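Local coordinates for putative ESAT-6-like protein 6 (Mycobacterium tuberculosis, PDB 3OGI), which is a secreted ESAT-6-like protein of the WXG100 family, a helical hairpin that pairs with a second protein chain and is probably exported with it, at residues Glu25-His28 / Gln29-Val32; Asn60-Val63 / Ile64-Gln67. All blocks are in the same frame, centred on the assembly; numbering follows the deposited sequence.

How the interactions relate
The chain runs first through helix 14-37, then through a partly unmodelled connection, and returns in helix 51-66. The two helices form the helical hairpin expected of a WXG100 protein. Interaction 1 lies within the first helix, at residues 25-32. Interaction 2 lies at residues 60-67, towards the C terminus of the modelled chain. Each spans about two turns of backbone, and neither closes a long loop. They follow in series, without nesting or crossing. Their centres are about 13 Å apart, yet they touch: the rings of His28 and Phe61 stack, with His28 CD2 3.6 Å from Phe61 CD2. Both also reach the chain of another protein.

Interaction 1: residues Glu25-His28 / Gln29-Val32; sequences EAEH and QAIV
Glu25 and Gln29 meet one turn apart on helix 14-37, the first arm of the helical hairpin. The Gln29 chain extends beyond CG and runs back past the Glu25 carbonyl, with Gln29 CG 3.2 Å from Glu25 O. The two side chains cross at about a right angle, and their amide and carboxylate planes are 89° apart. Gln29 NE2 lies 3.7 Å from Glu25 CG. The carboxylate is hydrogen-bonded to His28. Glu25 CG is anti to the backbone N (chi1 -172°) and the chain bends at chi2, which curls the acid round to the ring edge. His28 ND1 donates to Glu25 OE1 at 2.9 Å, on the syn side but tilted out of the carboxylate plane; a second bond, from His28 ND1 to Glu25 OE2, is weak. This pairing should help fix the rotation of the imidazole. On another side of the helix, the bent Glu27 chain brings OE2 to 3.6 Å from Ile31 CG1, and this oxygen is hydrogen-bonded to a polar side chain of the chain of another protein. Regular backbone bonds join residues 25-28 to 29-32. Val32 CG2 sits near the imidazole, 3.9 Å from His28 NE2.

Interaction 2: residues Asn60-Val63 / Ile64-Gln67; sequences NFQV and IYEQ
Gln62 CG stands anti to the backbone N (chi1 -167°) and the chain bends at chi2, while Glu66 CG lies beside its own backbone N (chi1 -86°) and the chain then extends. These torsions bring the two side chains together over one turn of helix 51-66, the second arm of the helical hairpin. They meet at about a right angle, with amide and carboxylate planes 69° apart. The amide oxygen Gln62 OE1 lies 3.6 Å from the methylene carbon Glu66 CG, and no hydrogen bond is assigned between the two polar ends. Glu66 CG also rests 3.4 Å from Gln62 O, the carbonyl that accepts the Glu66 backbone N-H.

Backbone bonds one turn apart hold the segments together. Tyr65 N bonds to Phe61 O at 2.8 Å. The last, Gln67 N to Val63 O, is longer at 3.3 Å. Ile64 runs back along the helix, and its CG1 reaches 3.4 Å from Asn60 O.

Phe61 and Ile64 are buried. Both pack on Leu24 of helix 14-37 and on the chain of another protein, so the same two side chains serve both the contact between the hairpin arms and the interface with the other protein. The Asn60 amide is held at both ends: ND2 bonds to Gln56 O, and OD1 to a polar side chain of the other protein. Gln67 CG lies 3.3 Å from Val63 O.

Interaction 1: residues Glu25-His28 / Gln29-Val32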
ATOM      1  N   GLU A  25       0.810  11.032   1.685  1.00 50.29           N
ATOM      2  CA  GLU A  25      -0.322  11.311   0.808  1.00 53.47           C
ATOM      3  C   GLU A  25       0.061  11.341  -0.693  1.00 53.84           C
ATOM      4  O   GLU A  25      -0.750  10.957  -1.565  1.00 41.71           O
ATOM      5  CB  GLU A  25      -1.021  12.604   1.245  1.00 55.77           C
ATOM      6  CG  GLU A  25      -2.329  12.903   0.513  1.00 64.41           C
ATOM      7  CD  GLU A  25      -3.349  11.758   0.562  1.00 72.43           C
ATOM      8  OE1 GLU A  25      -3.236  10.862   1.435  1.00 72.22           O
ATOM      9  OE2 GLU A  25      -4.275  11.772  -0.280  1.00 74.53           O
ATOM     10  N   ALA A  26       1.278  11.796  -1.005  1.00 45.67           N
ATOM     11  CA  ALA A  26       1.744  11.683  -2.388  1.00 46.31           C
ATOM     12  C   ALA A  26       1.787  10.202  -2.758  1.00 39.49           C
ATOM     13  O   ALA A  26       1.381   9.797  -3.847  1.00 42.13           O
ATOM     14  CB  ALA A  26       3.123  12.341  -2.587  1.00 28.03           C
ATOM     15  N   GLU A  27       2.253   9.387  -1.829  1.00 32.37           N
ATOM     16  CA  GLU A  27       2.330   7.964  -2.113  1.00 44.63           C
ATOM     17  C   GLU A  27       0.938   7.338  -2.323  1.00 51.31           C
ATOM     18  O   GLU A  27       0.740   6.509  -3.201  1.00 53.55           O
ATOM     19  CB  GLU A  27       3.107   7.224  -1.018  1.00 38.96           C
ATOM     20  CG  GLU A  27       3.038   5.709  -1.200  1.00 51.00           C
ATOM     21  CD  GLU A  27       3.552   5.240  -2.561  1.00 55.40           C
ATOM     22  OE1 GLU A  27       4.086   6.065  -3.330  1.00 59.28           O
ATOM     23  OE2 GLU A  27       3.414   4.039  -2.867  1.00 59.21           O
ATOM     24  N   HIS A  28      -0.013   7.745  -1.497  1.00 51.20           N
ATOM     25  CA  HIS A  28      -1.401   7.345  -1.631  1.00 52.17           C
ATOM     26  C   HIS A  28      -1.932   7.724  -3.015  1.00 56.02           C
ATOM     27  O   HIS A  28      -2.608   6.937  -3.687  1.00 55.22           O
ATOM     28  CB  HIS A  28      -2.203   8.049  -0.539  1.00 50.38           C
ATOM     29  CG  HIS A  28      -3.683   7.936  -0.689  1.00 51.75           C
ATOM     30  ND1 HIS A  28      -4.546   8.913  -0.240  1.00 56.73           N
ATOM     31  CD2 HIS A  28      -4.460   6.960  -1.218  1.00 51.05           C
ATOM     32  CE1 HIS A  28      -5.790   8.554  -0.505  1.00 59.02           C
ATOM     33  NE2 HIS A  28      -5.765   7.372  -1.096  1.00 57.01           N
ATOM     34  N   GLN A  29      -1.622   8.937  -3.445  1.00 56.93           N
ATOM     35  CA  GLN A  29      -2.077   9.383  -4.749  1.00 58.69           C
ATOM     36  C   GLN A  29      -1.387   8.578  -5.839  1.00 58.06           C
ATOM     37  O   GLN A  29      -2.005   8.208  -6.828  1.00 62.67           O
ATOM     38  CB  GLN A  29      -1.843  10.878  -4.917  1.00 46.35           C
ATOM     39  CG  GLN A  29      -2.692  11.708  -3.978  1.00 44.86           C
ATOM     40  CD  GLN A  29      -2.142  13.128  -3.757  1.00 56.31           C
ATOM     41  OE1 GLN A  29      -1.084  13.516  -4.295  1.00 52.10           O
ATOM     42  NE2 GLN A  29      -2.864  13.906  -2.958  1.00 52.76           N
ATOM     43  N   ALA A  30      -0.110   8.286  -5.637  1.00 52.58           N
ATOM     44  CA  ALA A  30       0.616   7.429  -6.565  1.00 52.77           C
ATOM     45  C   ALA A  30      -0.086   6.063  -6.684  1.00 53.07           C
ATOM     46  O   ALA A  30      -0.271   5.526  -7.783  1.00 56.24           O
ATOM     47  CB  ALA A  30       2.071   7.259  -6.124  1.00 39.71           C
ATOM     48  N   ILE A  31      -0.488   5.510  -5.554  1.00 41.86           N
ATOM     49  CA  ILE A  31      -1.193   4.230  -5.568  1.00 45.70           C
ATOM     50  C   ILE A  31      -2.517   4.302  -6.335  1.00 48.10           C
ATOM     51  O   ILE A  31      -2.807   3.447  -7.161  1.00 52.86           O
ATOM     52  CB  ILE A  31      -1.387   3.678  -4.149  1.00 39.88           C
ATOM     53  CG1 ILE A  31      -0.028   3.217  -3.590  1.00 37.16           C
ATOM     54  CG2 ILE A  31      -2.417   2.529  -4.157  1.00 38.91           C
ATOM     55  CD1 ILE A  31      -0.003   3.045  -2.090  1.00 47.12           C
ATOM     56  N   VAL A  32      -3.306   5.336  -6.097  1.00 51.15           N
ATOM     57  CA  VAL A  32      -4.557   5.491  -6.837  1.00 57.57           C
ATOM     58  C   VAL A  32      -4.347   5.471  -8.351  1.00 60.21           C
ATOM     59  O   VAL A  32      -5.144   4.888  -9.088  1.00 64.36           O
ATOM     60  CB  VAL A  32      -5.288   6.783  -6.453  1.00 52.68           C
ATOM     61  CG1 VAL A  32      -6.529   6.985  -7.338  1.00 45.77           C
ATOM     62  CG2 VAL A  32      -5.643   6.759  -4.976  1.00 45.55           C
TER

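Interaction 2: residues Asn60-Val63 / Ile64-Gln67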
ATOM      1  N   ASN A  60      -7.813   4.506   5.501  1.00 57.67           N
ATOM      2  CA  ASN A  60      -6.614   4.255   6.294  1.00 55.95           C
ATOM      3  C   ASN A  60      -5.577   5.360   6.176  1.00 57.00           C
ATOM      4  O   ASN A  60      -5.007   5.795   7.172  1.00 60.31           O
ATOM      5  CB  ASN A  60      -6.015   2.901   5.948  1.00 53.67           C
ATOM      6  CG  ASN A  60      -6.902   1.761   6.385  1.00 60.52           C
ATOM      7  OD1 ASN A  60      -6.921   1.390   7.558  1.00 63.63           O
ATOM      8  ND2 ASN A  60      -7.655   1.207   5.449  1.00 64.25           N
ATOM      9  N   PHE A  61      -5.339   5.825   4.958  1.00 56.00           N
ATOM     10  CA  PHE A  61      -4.473   6.971   4.792  1.00 55.02           C
ATOM     11  C   PHE A  61      -5.064   8.147   5.539  1.00 55.59           C
ATOM     12  O   PHE A  61      -4.356   8.825   6.264  1.00 55.26           O
ATOM     13  CB  PHE A  61      -4.279   7.316   3.328  1.00 47.38           C
ATOM     14  CG  PHE A  61      -3.231   6.484   2.646  1.00 50.85           C
ATOM     15  CD1 PHE A  61      -1.882   6.793   2.787  1.00 50.97           C
ATOM     16  CD2 PHE A  61      -3.591   5.401   1.854  1.00 47.01           C
ATOM     17  CE1 PHE A  61      -0.920   6.046   2.157  1.00 46.73           C
ATOM     18  CE2 PHE A  61      -2.635   4.651   1.218  1.00 47.70           C
ATOM     19  CZ  PHE A  61      -1.287   4.975   1.372  1.00 48.47           C
ATOM     20  N   GLN A  62      -6.365   8.379   5.393  1.00 56.61           N
ATOM     21  CA  GLN A  62      -6.975   9.509   6.082  1.00 63.42           C
ATOM     22  C   GLN A  62      -6.755   9.421   7.595  1.00 69.52           C
ATOM     23  O   GLN A  62      -6.453  10.428   8.244  1.00 69.20           O
ATOM     24  CB  GLN A  62      -8.456   9.661   5.732  1.00 74.11           C
ATOM     25  CG  GLN A  62      -9.059  10.997   6.165  1.00 87.18           C
ATOM     26  CD  GLN A  62      -8.149  12.193   5.846  1.00101.14           C
ATOM     27  OE1 GLN A  62      -7.985  13.102   6.669  1.00102.99           O
ATOM     28  NE2 GLN A  62      -7.562  12.198   4.646  1.00102.75           N
ATOM     29  N   VAL A  63      -6.868   8.220   8.152  1.00 66.64           N
ATOM     30  CA  VAL A  63      -6.601   8.048   9.572  1.00 64.88           C
ATOM     31  C   VAL A  63      -5.169   8.442   9.908  1.00 67.55           C
ATOM     32  O   VAL A  63      -4.912   9.092  10.918  1.00 74.00           O
ATOM     33  CB  VAL A  63      -6.820   6.608  10.034  1.00 62.29           C
ATOM     34  CG1 VAL A  63      -6.137   6.379  11.385  1.00 65.27           C
ATOM     35  CG2 VAL A  63      -8.285   6.302  10.123  1.00 53.21           C
ATOM     36  N   ILE A  64      -4.224   8.043   9.069  1.00 65.05           N
ATOM     37  CA  ILE A  64      -2.837   8.370   9.359  1.00 67.42           C
ATOM     38  C   ILE A  64      -2.666   9.877   9.280  1.00 73.17           C
ATOM     39  O   ILE A  64      -2.114  10.485  10.184  1.00 74.03           O
ATOM     40  CB  ILE A  64      -1.852   7.662   8.405  1.00 58.74           C
ATOM     41  CG1 ILE A  64      -1.896   6.142   8.619  1.00 51.10           C
ATOM     42  CG2 ILE A  64      -0.442   8.212   8.598  1.00 49.49           C
ATOM     43  CD1 ILE A  64      -1.103   5.328   7.573  1.00 43.64           C
ATOM     44  N   TYR A  65      -3.172  10.467   8.200  1.00 79.13           N
ATOM     45  CA  TYR A  65      -3.066  11.899   7.965  1.00 81.97           C
ATOM     46  C   TYR A  65      -3.671  12.674   9.125  1.00 82.90           C
ATOM     47  O   TYR A  65      -3.084  13.645   9.595  1.00 85.86           O
ATOM     48  CB  TYR A  65      -3.741  12.301   6.638  1.00 92.02           C
ATOM     49  CG  TYR A  65      -3.284  13.652   6.098  1.00104.91           C
ATOM     50  CD1 TYR A  65      -4.026  14.809   6.328  1.00107.22           C
ATOM     51  CD2 TYR A  65      -2.097  13.770   5.368  1.00108.82           C
ATOM     52  CE1 TYR A  65      -3.600  16.051   5.843  1.00109.95           C
ATOM     53  CE2 TYR A  65      -1.664  15.006   4.879  1.00108.91           C
ATOM     54  CZ  TYR A  65      -2.417  16.144   5.120  1.00110.24           C
ATOM     55  OH  TYR A  65      -1.990  17.368   4.637  1.00106.17           O
ATOM     56  N   GLU A  66      -4.840  12.242   9.588  1.00 89.33           N
ATOM     57  CA  GLU A  66      -5.524  12.918  10.692  1.00 94.74           C
ATOM     58  C   GLU A  66      -4.618  13.033  11.908  1.00 93.26           C
ATOM     59  O   GLU A  66      -4.391  14.129  12.418  1.00 97.61           O
ATOM     60  CB  GLU A  66      -6.832  12.200  11.078  1.00 98.53           C
ATOM     61  CG  GLU A  66      -8.065  12.609  10.260  1.00102.76           C
ATOM     62  CD  GLU A  66      -9.275  11.683  10.467  1.00108.54           C
ATOM     63  OE1 GLU A  66      -9.222  10.787  11.344  1.00113.63           O
ATOM     64  OE2 GLU A  66     -10.282  11.848   9.742  1.00102.98           O
ATOM     65  N   GLN A  67      -4.088  11.899  12.355  1.00 91.60           N
ATOM     66  CA  GLN A  67      -3.326  11.842  13.600  1.00 97.84           C
ATOM     67  C   GLN A  67      -2.001  12.599  13.560  1.00101.34           C
ATOM     68  O   GLN A  67      -1.302  12.693  14.566  1.00104.21           O
ATOM     69  CB  GLN A  67      -3.073  10.387  13.985  1.00102.97           C
ATOM     70  CG  GLN A  67      -4.340   9.564  14.143  1.00107.77           C
ATOM     71  CD  GLN A  67      -5.156   9.963  15.362  1.00113.45           C
ATOM     72  OE1 GLN A  67      -5.125  11.117  15.798  1.00117.14           O
ATOM     73  NE2 GLN A  67      -5.887   9.003  15.923  1.00111.95           N
TER